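Local coordinates for protein Adhesin/invasin TibA autotransporter (Escherichia coli, PDB 4Q1Q) that mediates adhesion to and invasion of human intestinal epithelial cells, drives bacterial aggregation and enhances biofilm formation, this piece being part of its heptosylated passenger, at residues M26-G31 / G43-S48; D120-S125 / R139-S144; T170-T175 / G195-Y200; V242-I247 / A261-Q266. One frame throughout, in Å; residues are numbered along the deposited sequence.

Interaction 1 of 4, residues M26-G31 / G43-S48. With 289 (D-glycero-alpha-D-manno-heptopyranose), chain D; 289 (D-glycero-alpha-D-manno-heptopyranose), chain C; 289 (D-glycero-alpha-D-manno-heptopyranose), chain G.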
# COMPACT_ATOMS: atom_id res chain seq x y z
N MSE A 26 -14.52 11.21 -23.88
CA MSE A 26 -15.72 10.42 -23.57
C MSE A 26 -16.17 10.90 -22.23
O MSE A 26 -15.40 11.00 -21.28
CB MSE A 26 -15.54 8.90 -23.47
CG MSE A 26 -16.86 8.13 -23.40
SE MSE A 26 -16.72 6.19 -23.01
CE MSE A 26 -16.16 5.53 -24.79
N HIS A 27 -17.46 11.21 -22.14
CA HIS A 27 -18.02 11.69 -20.89
C HIS A 27 -19.15 10.75 -20.52
O HIS A 27 -19.80 10.18 -21.39
CB HIS A 27 -18.51 13.12 -21.05
CG HIS A 27 -17.39 14.12 -21.14
ND1 HIS A 27 -17.22 15.14 -20.23
CD2 HIS A 27 -16.39 14.25 -22.05
CE1 HIS A 27 -16.14 15.84 -20.55
NE2 HIS A 27 -15.63 15.33 -21.66
N LEU A 28 -19.33 10.54 -19.21
CA LEU A 28 -20.40 9.69 -18.71
C LEU A 28 -21.13 10.50 -17.65
O LEU A 28 -20.48 11.15 -16.84
CB LEU A 28 -19.87 8.40 -18.11
CG LEU A 28 -19.17 7.43 -19.06
CD1 LEU A 28 -17.84 7.94 -19.59
CD2 LEU A 28 -18.93 6.15 -18.29
N SER A 29 -22.45 10.46 -17.70
CA SER A 29 -23.29 11.07 -16.67
C SER A 29 -24.24 10.00 -16.13
O SER A 29 -24.03 8.80 -16.38
CB SER A 29 -24.04 12.28 -17.22
OG SER A 29 -23.15 13.12 -17.95
N ALA A 30 -25.19 10.45 -15.31
CA ALA A 30 -26.15 9.59 -14.63
C ALA A 30 -26.76 8.59 -15.60
O ALA A 30 -27.42 8.99 -16.57
CB ALA A 30 -27.22 10.45 -13.97
N GLY A 31 -26.50 7.30 -15.38
CA GLY A 31 -27.12 6.23 -16.15
C GLY A 31 -26.31 5.77 -17.34
O GLY A 31 -26.64 4.75 -17.96
N GLY A 43 -6.31 10.49 -25.35
CA GLY A 43 -7.65 10.10 -24.90
C GLY A 43 -7.99 10.40 -23.45
O GLY A 43 -7.24 10.01 -22.54
N LYS A 44 -9.12 11.07 -23.23
CA LYS A 44 -9.67 11.33 -21.91
C LYS A 44 -11.06 10.72 -21.71
O LYS A 44 -12.00 11.06 -22.42
CB LYS A 44 -9.75 12.85 -21.70
CG LYS A 44 -8.47 13.61 -22.01
CD LYS A 44 -8.16 14.68 -20.97
CE LYS A 44 -6.66 14.95 -20.85
NZ LYS A 44 -6.22 15.19 -19.45
N GLN A 45 -11.20 9.81 -20.75
CA GLN A 45 -12.52 9.37 -20.27
C GLN A 45 -12.88 10.02 -18.93
O GLN A 45 -12.15 9.90 -17.95
CB GLN A 45 -12.57 7.85 -20.09
CG GLN A 45 -13.97 7.31 -19.86
CD GLN A 45 -14.01 5.84 -19.48
OE1 GLN A 45 -13.58 5.47 -18.39
NE2 GLN A 45 -14.56 5.00 -20.35
N TYR A 46 -14.03 10.69 -18.89
CA TYR A 46 -14.49 11.32 -17.67
C TYR A 46 -15.72 10.58 -17.19
O TYR A 46 -16.75 10.59 -17.87
CB TYR A 46 -14.86 12.79 -17.87
CG TYR A 46 -13.75 13.68 -18.36
CD1 TYR A 46 -13.31 13.59 -19.68
CD2 TYR A 46 -13.15 14.63 -17.53
CE1 TYR A 46 -12.31 14.41 -20.16
CE2 TYR A 46 -12.16 15.47 -18.01
CZ TYR A 46 -11.74 15.34 -19.32
OH TYR A 46 -10.74 16.12 -19.88
N VAL A 47 -15.62 9.95 -16.02
CA VAL A 47 -16.72 9.20 -15.43
C VAL A 47 -17.35 10.03 -14.32
O VAL A 47 -16.80 10.08 -13.22
CB VAL A 47 -16.28 7.84 -14.86
CG1 VAL A 47 -17.51 7.03 -14.48
CG2 VAL A 47 -15.43 7.05 -15.85
N SER A 48 -18.49 10.65 -14.58
CA SER A 48 -19.12 11.55 -13.61
C SER A 48 -20.19 10.90 -12.74
O SER A 48 -20.43 9.69 -12.79
CB SER A 48 -19.72 12.79 -14.29
OG SER A 48 -18.96 13.28 -15.39
O7 289 D . -20.51 18.46 -12.30
C7 289 D . -20.37 17.04 -12.45
C6 289 D . -20.62 16.56 -13.88
O6 289 D . -21.14 17.59 -14.72
C5 289 D . -19.34 16.01 -14.51
O5 289 D . -19.80 15.17 -15.57
C1 289 D . -18.73 14.37 -16.08
C2 289 D . -17.74 15.29 -16.82
O2 289 D . -18.36 15.94 -17.94
C3 289 D . -17.20 16.27 -15.79
O3 289 D . -16.32 17.24 -16.37
C4 289 D . -18.34 17.00 -15.10
O4 289 D . -17.74 17.83 -14.11
O7 289 C . -27.16 13.76 -18.97
C7 289 C . -26.45 14.10 -20.17
C6 289 C . -25.50 15.31 -20.11
O6 289 C . -26.26 16.43 -20.60
C5 289 C . -24.85 15.56 -18.74
O5 289 C . -24.24 14.33 -18.33
C1 289 C . -23.07 13.88 -19.02
C2 289 C . -21.96 14.93 -19.02
O2 289 C . -21.65 15.43 -20.33
C3 289 C . -22.38 16.13 -18.19
O3 289 C . -21.40 17.16 -18.36
C4 289 C . -23.77 16.63 -18.58
O4 289 C . -24.09 17.52 -17.50
O7 289 G . -18.21 17.71 -9.75
C7 289 G . -17.22 16.71 -10.04
C6 289 G . -16.20 17.33 -11.00
O6 289 G . -15.57 18.43 -10.33
C5 289 G . -15.14 16.34 -11.45
O5 289 G . -15.73 15.56 -12.49
C1 289 G . -14.80 14.61 -13.01
C2 289 G . -13.67 15.34 -13.73
O2 289 G . -14.13 16.27 -14.71
C3 289 G . -12.90 16.06 -12.63
O3 289 G . -11.76 16.71 -13.20
C4 289 G . -13.88 17.02 -11.96
O4 289 G . -13.22 17.59 -10.83

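Interaction 2 of 4, residues D120-S125 / R139-S144. With 289 (D-glycero-alpha-D-manno-heptopyranose), chain N; 289 (D-glycero-alpha-D-manno-heptopyranose), chain M; 289 (D-glycero-alpha-D-manno-heptopyranose), chain O.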
# COMPACT_ATOMS: atom_id res chain seq x y z
N ASP A 120 2.39 1.19 -10.38
CA ASP A 120 2.40 2.04 -9.20
C ASP A 120 0.99 2.50 -8.82
O ASP A 120 0.18 2.84 -9.68
CB ASP A 120 3.26 3.28 -9.46
CG ASP A 120 4.75 3.00 -9.41
OD1 ASP A 120 5.17 2.05 -8.71
OD2 ASP A 120 5.51 3.74 -10.07
N GLN A 121 0.72 2.47 -7.52
CA GLN A 121 -0.49 3.05 -6.97
C GLN A 121 -0.04 4.11 -5.99
O GLN A 121 0.67 3.79 -5.04
CB GLN A 121 -1.31 2.00 -6.22
CG GLN A 121 -2.55 2.58 -5.58
CD GLN A 121 -3.25 1.54 -4.72
OE1 GLN A 121 -2.64 0.93 -3.84
NE2 GLN A 121 -4.54 1.35 -4.98
N TYR A 122 -0.50 5.34 -6.19
CA TYR A 122 -0.29 6.44 -5.26
C TYR A 122 -1.58 6.76 -4.49
O TYR A 122 -2.63 7.00 -5.08
CB TYR A 122 0.13 7.68 -6.05
CG TYR A 122 1.58 7.74 -6.47
CD1 TYR A 122 2.01 7.11 -7.63
CD2 TYR A 122 2.51 8.46 -5.73
CE1 TYR A 122 3.32 7.20 -8.05
CE2 TYR A 122 3.83 8.52 -6.13
CZ TYR A 122 4.24 7.89 -7.29
OH TYR A 122 5.54 7.97 -7.73
N VAL A 123 -1.51 6.76 -3.17
CA VAL A 123 -2.69 7.07 -2.39
C VAL A 123 -2.31 8.28 -1.56
O VAL A 123 -1.57 8.18 -0.58
CB VAL A 123 -3.08 5.91 -1.47
CG1 VAL A 123 -4.33 6.28 -0.69
CG2 VAL A 123 -3.26 4.60 -2.22
N ILE A 124 -2.82 9.44 -1.95
CA ILE A 124 -2.35 10.69 -1.37
C ILE A 124 -3.47 11.61 -0.89
O ILE A 124 -4.66 11.35 -1.10
CB ILE A 124 -1.48 11.45 -2.39
CG1 ILE A 124 -2.30 11.82 -3.63
CG2 ILE A 124 -0.26 10.60 -2.72
CD1 ILE A 124 -1.48 12.09 -4.88
N SER A 125 -3.09 12.65 -0.16
CA SER A 125 -3.98 13.78 0.14
C SER A 125 -5.32 13.34 0.74
O SER A 125 -6.32 14.03 0.62
CB SER A 125 -4.23 14.63 -1.12
OG SER A 125 -3.07 15.16 -1.78
N ARG A 139 4.66 -1.32 -6.77
CA ARG A 139 4.88 -0.41 -5.66
C ARG A 139 3.60 0.30 -5.25
O ARG A 139 2.84 0.73 -6.10
CB ARG A 139 5.95 0.63 -6.02
CG ARG A 139 7.28 0.00 -6.40
CD ARG A 139 8.39 1.00 -6.70
NE ARG A 139 8.03 1.98 -7.72
CZ ARG A 139 8.82 2.99 -8.07
NH1 ARG A 139 10.02 3.12 -7.53
NH2 ARG A 139 8.46 3.87 -8.98
N GLN A 140 3.41 0.47 -3.95
CA GLN A 140 2.34 1.31 -3.43
C GLN A 140 2.92 2.44 -2.59
O GLN A 140 3.71 2.20 -1.68
CB GLN A 140 1.41 0.43 -2.59
CG GLN A 140 0.20 1.19 -2.06
CD GLN A 140 -0.54 0.47 -0.96
OE1 GLN A 140 0.01 0.11 0.08
NE2 GLN A 140 -1.84 0.30 -1.17
N PHE A 141 2.51 3.67 -2.87
CA PHE A 141 2.99 4.86 -2.17
C PHE A 141 1.83 5.51 -1.43
O PHE A 141 0.81 5.77 -2.05
CB PHE A 141 3.54 5.90 -3.14
CG PHE A 141 4.76 5.44 -3.89
CD1 PHE A 141 6.02 5.56 -3.32
CD2 PHE A 141 4.63 4.88 -5.15
CE1 PHE A 141 7.15 5.12 -3.99
CE2 PHE A 141 5.76 4.47 -5.84
CZ PHE A 141 7.02 4.59 -5.26
N VAL A 142 2.00 5.76 -0.13
CA VAL A 142 0.96 6.38 0.67
C VAL A 142 1.49 7.61 1.38
O VAL A 142 2.49 7.55 2.11
CB VAL A 142 0.38 5.45 1.74
CG1 VAL A 142 -0.97 5.99 2.18
CG2 VAL A 142 0.30 4.05 1.18
N SER A 143 0.80 8.72 1.18
CA SER A 143 1.35 9.96 1.69
C SER A 143 0.32 11.01 2.04
O SER A 143 -0.77 11.05 1.47
CB SER A 143 2.24 10.56 0.61
OG SER A 143 3.05 11.57 1.20
N SER A 144 0.74 11.86 2.96
CA SER A 144 0.05 13.09 3.32
C SER A 144 -1.46 12.91 3.41
O SER A 144 -2.22 13.47 2.61
CB SER A 144 0.45 14.21 2.36
OG SER A 144 1.54 14.93 2.91
O7 289 N . 2.02 13.82 -3.01
C7 289 N . 2.78 12.84 -3.72
C6 289 N . 3.69 12.08 -2.76
O6 289 N . 5.06 12.28 -3.12
C5 289 N . 3.50 12.46 -1.28
O5 289 N . 4.57 11.83 -0.58
C1 289 N . 4.28 11.81 0.82
C2 289 N . 4.65 13.17 1.38
O2 289 N . 6.06 13.29 1.17
C3 289 N . 3.74 14.18 0.67
O3 289 N . 4.26 15.51 0.87
C4 289 N . 3.46 13.92 -0.82
O4 289 N . 2.14 14.41 -1.07
O7 289 M . -2.77 20.20 -0.92
C7 289 M . -1.67 20.18 -1.83
C6 289 M . -1.58 18.82 -2.50
O6 289 M . -0.41 18.80 -3.32
C5 289 M . -1.56 17.66 -1.51
O5 289 M . -2.77 16.94 -1.75
C1 289 M . -2.80 15.95 -2.79
C2 289 M . -1.50 15.69 -3.55
O2 289 M . -1.28 16.64 -4.60
C3 289 M . -0.25 15.72 -2.68
O3 289 M . 0.92 15.93 -3.48
C4 289 M . -0.30 16.79 -1.59
O4 289 M . -0.11 16.05 -0.37
O7 289 O . 0.07 14.75 8.28
C7 289 O . -0.36 16.06 7.90
C6 289 O . -0.30 16.19 6.38
O6 289 O . -0.54 17.55 6.01
C5 289 O . 1.06 15.75 5.84
O5 289 O . 1.32 16.56 4.44
C1 289 O . 2.19 15.76 3.60
C2 289 O . 3.49 15.51 4.38
O2 289 O . 4.61 15.86 3.57
C3 289 O . 3.54 16.29 5.70
O3 289 O . 4.31 17.49 5.50
C4 289 O . 2.18 16.67 6.30
O4 289 O . 2.28 16.63 7.73

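Interaction 3 of 4, residues T170-T175 / G195-Y200. With 289 (D-glycero-alpha-D-manno-heptopyranose), chain Z; 289 (D-glycero-alpha-D-manno-heptopyranose), chain T; 289 (D-glycero-alpha-D-manno-heptopyranose), chain P; 289 (D-glycero-alpha-D-manno-heptopyranose), chain Y.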
# COMPACT_ATOMS: atom_id res chain seq x y z
N THR A 170 -1.92 -4.22 7.12
CA THR A 170 -1.05 -4.68 6.05
C THR A 170 -0.59 -6.10 6.38
O THR A 170 -0.31 -6.43 7.55
CB THR A 170 0.16 -3.72 5.92
OG1 THR A 170 -0.30 -2.36 5.80
CG2 THR A 170 0.97 -4.05 4.69
N VAL A 171 -0.46 -6.92 5.34
CA VAL A 171 0.13 -8.25 5.43
C VAL A 171 1.39 -8.32 4.59
O VAL A 171 1.36 -7.88 3.44
CB VAL A 171 -0.85 -9.33 4.93
CG1 VAL A 171 -0.28 -10.71 5.22
CG2 VAL A 171 -2.20 -9.21 5.63
N LEU A 172 2.48 -8.80 5.17
CA LEU A 172 3.75 -8.92 4.46
C LEU A 172 4.14 -10.39 4.33
O LEU A 172 4.35 -11.08 5.33
CB LEU A 172 4.92 -8.22 5.16
CG LEU A 172 4.73 -6.80 5.69
CD1 LEU A 172 6.00 -6.25 6.33
CD2 LEU A 172 4.24 -5.94 4.54
N ASN A 173 4.20 -10.85 3.09
CA ASN A 173 4.56 -12.22 2.74
C ASN A 173 5.98 -12.25 2.17
O ASN A 173 6.71 -11.27 2.33
CB ASN A 173 3.53 -12.78 1.75
CG ASN A 173 2.11 -12.68 2.27
OD1 ASN A 173 1.82 -13.16 3.37
ND2 ASN A 173 1.24 -12.03 1.51
N ASN A 174 6.35 -13.32 1.47
CA ASN A 174 7.74 -13.75 1.32
C ASN A 174 8.61 -12.84 0.46
O ASN A 174 8.45 -12.80 -0.76
CB ASN A 174 7.80 -15.19 0.77
CG ASN A 174 9.14 -15.86 1.01
OD1 ASN A 174 10.03 -15.33 1.67
ND2 ASN A 174 9.29 -17.07 0.47
N THR A 175 9.55 -12.14 1.09
CA THR A 175 10.34 -11.04 0.52
C THR A 175 9.53 -9.77 0.23
O THR A 175 9.99 -8.88 -0.50
CB THR A 175 11.11 -11.47 -0.75
OG1 THR A 175 10.21 -11.55 -1.86
CG2 THR A 175 11.82 -12.81 -0.54
N GLY A 195 8.76 -11.86 5.26
CA GLY A 195 8.40 -10.44 5.24
C GLY A 195 9.41 -9.54 5.93
O GLY A 195 10.01 -9.94 6.92
N GLY A 196 9.58 -8.31 5.44
CA GLY A 196 10.38 -7.28 6.11
C GLY A 196 9.68 -5.94 6.29
O GLY A 196 9.26 -5.32 5.33
N MSE A 197 9.54 -5.49 7.53
CA MSE A 197 9.02 -4.17 7.81
C MSE A 197 10.17 -3.31 8.27
O MSE A 197 10.86 -3.68 9.21
CB MSE A 197 7.96 -4.30 8.91
CG MSE A 197 7.08 -3.06 9.10
SE MSE A 197 6.09 -3.19 10.81
CE MSE A 197 4.84 -1.69 10.53
N TYR A 198 10.36 -2.14 7.67
CA TYR A 198 11.49 -1.28 8.04
C TYR A 198 10.99 0.05 8.58
O TYR A 198 10.30 0.79 7.90
CB TYR A 198 12.43 -1.00 6.86
CG TYR A 198 13.12 -2.20 6.26
CD1 TYR A 198 12.40 -3.15 5.53
CD2 TYR A 198 14.49 -2.39 6.37
CE1 TYR A 198 13.01 -4.25 4.96
CE2 TYR A 198 15.12 -3.51 5.83
CZ TYR A 198 14.37 -4.43 5.12
OH TYR A 198 14.93 -5.56 4.58
N LEU A 199 11.38 0.39 9.81
CA LEU A 199 10.97 1.66 10.38
C LEU A 199 12.12 2.65 10.19
O LEU A 199 13.08 2.65 10.97
CB LEU A 199 10.57 1.47 11.84
CG LEU A 199 9.51 0.39 12.12
CD1 LEU A 199 9.05 0.47 13.57
CD2 LEU A 199 8.30 0.51 11.20
N TYR A 200 12.05 3.44 9.12
CA TYR A 200 13.11 4.38 8.78
C TYR A 200 12.72 5.74 9.33
O TYR A 200 12.49 6.69 8.59
CB TYR A 200 13.28 4.51 7.27
CG TYR A 200 13.91 3.32 6.59
CD1 TYR A 200 14.96 2.63 7.17
CD2 TYR A 200 13.50 2.95 5.32
CE1 TYR A 200 15.55 1.57 6.52
CE2 TYR A 200 14.10 1.91 4.64
CZ TYR A 200 15.13 1.23 5.24
OH TYR A 200 15.72 0.17 4.59
O7 289 Z . 6.25 -19.12 3.75
C7 289 Z . 7.07 -18.82 2.61
C6 289 Z . 8.41 -19.51 2.79
O6 289 Z . 9.14 -19.34 1.57
C5 289 Z . 9.17 -18.91 3.97
O5 289 Z . 8.81 -19.63 5.15
C1 289 Z . 9.39 -19.05 6.32
C2 289 Z . 10.91 -19.15 6.29
O2 289 Z . 11.35 -20.51 6.33
C3 289 Z . 11.36 -18.41 5.03
O3 289 Z . 12.77 -18.50 4.84
C4 289 Z . 10.69 -18.96 3.79
O4 289 Z . 11.20 -18.18 2.70
O7 289 T . 19.87 5.13 8.65
C7 289 T . 18.86 4.23 9.08
C6 289 T . 18.94 2.98 8.22
O6 289 T . 20.16 2.99 7.47
C5 289 T . 18.89 1.70 9.04
O5 289 T . 17.56 1.26 8.74
C1 289 T . 17.11 0.28 9.66
C2 289 T . 17.97 -0.94 9.43
O2 289 T . 17.66 -1.45 8.13
C3 289 T . 19.45 -0.60 9.60
O3 289 T . 20.26 -1.76 9.32
C4 289 T . 19.83 0.56 8.70
O4 289 T . 21.22 0.82 8.96
O7 289 P . 14.55 7.74 5.36
C7 289 P . 14.71 8.61 4.24
C6 289 P . 13.32 8.87 3.65
O6 289 P . 13.49 9.43 2.34
C5 289 P . 12.44 7.61 3.65
O5 289 P . 11.14 8.16 3.39
C1 289 P . 10.10 7.19 3.38
C2 289 P . 10.34 6.32 2.15
O2 289 P . 10.50 7.08 0.95
C3 289 P . 11.61 5.54 2.42
O3 289 P . 11.88 4.71 1.29
C4 289 P . 12.77 6.49 2.67
O4 289 P . 13.76 5.59 3.17
O7 289 Y . 5.83 -13.74 -7.46
C7 289 Y . 6.86 -14.62 -7.92
C6 289 Y . 7.27 -15.45 -6.71
O6 289 Y . 7.74 -16.74 -7.13
C5 289 Y . 8.29 -14.67 -5.88
O5 289 Y . 8.18 -15.16 -4.55
C1 289 Y . 8.93 -14.34 -3.66
C2 289 Y . 10.41 -14.59 -3.93
O2 289 Y . 10.71 -15.98 -3.79
C3 289 Y . 10.67 -14.05 -5.34
O3 289 Y . 12.04 -14.24 -5.68
C4 289 Y . 9.75 -14.72 -6.35
O4 289 Y . 9.95 -14.03 -7.59

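Interaction 4 of 4, residues V242-I247 / A261-Q266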
# COMPACT_ATOMS: atom_id res chain seq x y z
N VAL A 242 11.79 0.54 20.86
CA VAL A 242 10.57 -0.27 20.89
C VAL A 242 10.03 -0.34 22.31
O VAL A 242 10.78 -0.22 23.29
CB VAL A 242 10.78 -1.67 20.28
CG1 VAL A 242 11.38 -1.54 18.90
CG2 VAL A 242 11.69 -2.56 21.11
N THR A 243 8.72 -0.50 22.40
CA THR A 243 8.07 -0.64 23.69
C THR A 243 6.92 -1.65 23.63
O THR A 243 6.30 -1.89 22.60
CB THR A 243 7.63 0.73 24.26
OG1 THR A 243 7.28 0.53 25.63
CG2 THR A 243 6.46 1.29 23.48
N GLU A 244 6.73 -2.33 24.75
CA GLU A 244 5.64 -3.30 24.87
C GLU A 244 5.85 -4.32 23.77
O GLU A 244 5.01 -4.48 22.89
CB GLU A 244 4.26 -2.66 24.76
CG GLU A 244 3.93 -1.60 25.80
CD GLU A 244 2.60 -0.92 25.53
OE1 GLU A 244 2.48 0.30 25.81
OE2 GLU A 244 1.67 -1.59 25.01
N THR A 245 6.99 -5.00 23.83
CA THR A 245 7.24 -6.14 22.98
C THR A 245 7.04 -7.37 23.86
O THR A 245 7.60 -7.48 24.96
CB THR A 245 8.67 -6.12 22.41
OG1 THR A 245 8.83 -4.94 21.63
CG2 THR A 245 8.93 -7.31 21.53
N THR A 246 6.34 -8.35 23.32
CA THR A 246 6.30 -9.65 23.96
C THR A 246 7.05 -10.63 23.06
O THR A 246 6.85 -10.68 21.84
CB THR A 246 4.85 -10.07 24.30
OG1 THR A 246 4.88 -11.11 25.28
CG2 THR A 246 4.14 -10.59 23.08
N ILE A 247 7.95 -11.39 23.67
CA ILE A 247 8.74 -12.37 22.94
C ILE A 247 8.32 -13.74 23.45
O ILE A 247 8.59 -14.11 24.60
CB ILE A 247 10.27 -12.23 23.13
CG1 ILE A 247 10.70 -10.77 22.95
CG2 ILE A 247 11.03 -13.12 22.15
CD1 ILE A 247 10.86 -10.01 24.24
N ALA A 261 14.86 -0.76 24.09
CA ALA A 261 13.61 -1.48 24.25
C ALA A 261 13.12 -1.24 25.67
O ALA A 261 13.92 -1.14 26.61
CB ALA A 261 13.79 -2.96 24.00
N SER A 262 11.81 -1.13 25.84
CA SER A 262 11.27 -1.02 27.18
C SER A 262 9.93 -1.75 27.22
O SER A 262 9.40 -2.16 26.19
CB SER A 262 11.16 0.44 27.59
OG SER A 262 10.32 1.14 26.69
N LYS A 263 9.47 -2.00 28.43
CA LYS A 263 8.27 -2.79 28.66
C LYS A 263 8.34 -4.07 27.86
O LYS A 263 7.40 -4.43 27.15
CB LYS A 263 7.01 -2.00 28.31
CG LYS A 263 6.87 -0.76 29.17
CD LYS A 263 5.41 -0.34 29.29
CE LYS A 263 5.25 0.84 30.24
NZ LYS A 263 5.97 2.03 29.70
N VAL A 264 9.43 -4.80 28.04
CA VAL A 264 9.62 -6.07 27.38
C VAL A 264 9.02 -7.21 28.19
O VAL A 264 9.31 -7.34 29.36
CB VAL A 264 11.10 -6.38 27.10
CG1 VAL A 264 11.24 -7.79 26.55
CG2 VAL A 264 11.67 -5.38 26.10
N ILE A 265 8.26 -8.06 27.51
CA ILE A 265 7.67 -9.23 28.14
C ILE A 265 8.40 -10.41 27.51
O ILE A 265 8.18 -10.78 26.35
CB ILE A 265 6.15 -9.37 27.94
CG1 ILE A 265 5.42 -8.12 28.45
CG2 ILE A 265 5.61 -10.60 28.68
CD1 ILE A 265 4.01 -7.96 27.91
N GLN A 266 9.27 -11.01 28.31
CA GLN A 266 10.07 -12.11 27.82
C GLN A 266 9.53 -13.42 28.35
O GLN A 266 9.80 -13.76 29.49
CB GLN A 266 11.51 -11.96 28.30
CG GLN A 266 12.38 -13.10 27.80
CD GLN A 266 13.85 -12.79 27.88
OE1 GLN A 266 14.29 -12.03 28.75
NE2 GLN A 266 14.62 -13.45 27.01

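Interaction 1 of 4, residues M26-G31 / G43-S48
Lys44 O accepts the backbone N-H of Met26, the first bond between two parallel strands on neighbouring coils of a beta-helix. Gln45 follows, its side chain turned into the interior of the beta-helix beside that of selenomethionine Met26. Both chains leave with CG anti to the backbone N (chi1 -169° in Gln45), which lays them side by side, with NE2 of Gln45 3.6 Å from SE of Met26; OE1 of Gln45 is hydrogen-bonded to Gln64 one coil on. Tyr46 faces outward. Its N-H reaches Met26 O at 2.8 Å and its carbonyl takes Leu28 N, while its ring lies in an offset stack on His27, centroids 4.5 Å apart and planes at 18°. Flat rings suit a spacing set by the strands, and His65 continues the stack beyond Tyr46. Val47 returns to the interior, where CG1 lies 4.2 Å from Leu28 CD2; branched aliphatic residues fill this space together with Ala34 and Ala53. Ser48 ends the segment: its N is hydrogen-bonded to Leu28 O from above the carbonyl plane, and its OG is covalently bonded to C1 of a heptose. O2 of that sugar forms a 2.7 Å hydrogen bond with ND1 of His27, in the plane of the ring at its edge.

Interaction 2 of 4, residues D120-S125 / R139-S144
Two successive coils of the beta-helix meet here through parallel strands, Asp120 to Val123 in register with Arg139 to Val142. On the outer face Arg139 grips Asp120 side-on: NE bonds OD1 at 3.0 Å and NH2 bonds OD2 at 3.1 Å, both on the syn side of the carboxylate. A turn about the CG-CD bond of the arginine (chi3 -55°) brings the guanidinium alongside the acid, their planes 28° apart, and lays one guanidinium face, at its centre, against CZ of Phe141. Next along the strands, Tyr122 and Phe141 form an offset stack, with Phe141 CD2 3.7 Å from Tyr122 CZ; Tyr160 extends the stack past Phe141. Inside, the extended side chains of Gln121 and Gln140 lie side by side with amide planes only 17° apart, and NE2 of Gln140 donates to OE1 of Gln121 at 2.9 Å. Gln102 and Gln159 prolong this amide row on the neighbouring coils. Val123 and Val142 supply the apolar interior beyond it. At the end of the strands, Ser125, Ser143 and Ser144 each carry a heptose on OG. An amide can donate to one coil and accept from the other, so the buried glutamines can hydrogen-bond one another from coil to coil, while charge and sugar remain on the outside.

Interaction 3 of 4, residues T170-T175 / G195-Y200
CD1 of Leu172 reaches across a corner of the beta-helix to the strand 196-200, approaching Gly196 O at 3.5 Å and CB of selenomethionine Met197 at 3.8 Å. A branched apolar chain suits this interior position; with chi1 at -47° and CD1 anti to CA (chi2 -178°), the methyl is carried to Gly196 and Met197. Met197 is drawn out fully, all three torsions near 180°, and its long, flexible chain runs inward to meet Gln178, Ala204 and Thr207. Glycine suits position 195 because the chain passes close to Leu172 O and Asn173 O, with Gly195 CA 3.5 Å from Asn173 O. Asn173 points away, whereas Asn174 directs its amide outward to a heptose, with a weak bond from ND2 to the sugar O4 at 3.1 Å. Farther along 195-200, Tyr200 has a ring face against Tyr198 CB, and O5 of another heptose at its edge, in the ring plane. No hydrogen bond joins the two segments, which lie on adjacent coils but on different faces of the beta-helix; their contact rests on apolar packing of Leu172 in the interior and a CA-H...O contact at Gly195, while the Asn173 amide is hydrogen-bonded by Asn154 and Asn192 of the coils before and after.

Interaction 4 of 4, residues V242-I247 / A261-Q266
Ile265 O is approached by two donors of the preceding coil: Ile247 N at 2.8 Å, in a bond with an N-H...O angle of 169°, and Thr246 OG1 at 3.5 Å, a weak one. The threonine hydroxyl stands anti to its backbone N (chi1 -162°), which also lays OG1 3.4 Å from Ile265 CB. Beta-branched Thr246 and Ile265 suit extended backbone on this outward face, where the isoleucine is exposed. The shortest bond of the contact, 2.7 Å, runs from Ile265 N to Thr245 O. On the inward face CD1 of Ile247 presses against CG1 of Val264, and Leu253 touches both from the next sheet. Before the corner, Ser262 N bonds Val242 O while Ser262 O accepts Glu244 N, and small Ala261 sets its CB 3.6 Å from CG2 of Val242 in the interior. Glu244 and Lys263 occupy the corner itself, both with positive phi and psi, and their chains lie side by side. OE1 of Glu244 and NZ of Lys263 remain 5.5 Å apart, so any attraction between them is probably long-range. Matching corners stacked coil upon coil, with parallel strands before and after each bend, are the hallmark of the right-handed beta-helix of autotransporter passengers.

All four contacts belong to one solenoid and follow in series along it. Interactions 1 and 2 pair adjacent coils on the same face, about 24 Å apart between centres; both are buried and combine outward aromatic stacking with an inward glutamine, but interaction 2 adds a salt bridge and a glutamine-to-glutamine bond. Interaction 3 shares that face through strand 196-200, yet joins it round a corner to a different face of the adjacent coil, where 171-172 stacks in line with 245-247 of interaction 4. Interactions 3 and 4 are partly buried; interaction 4 replaces aromatic rings with threonine and aliphatic groups. Heptoses are covalently linked within interactions 1 and 2 and merely touch interaction 3.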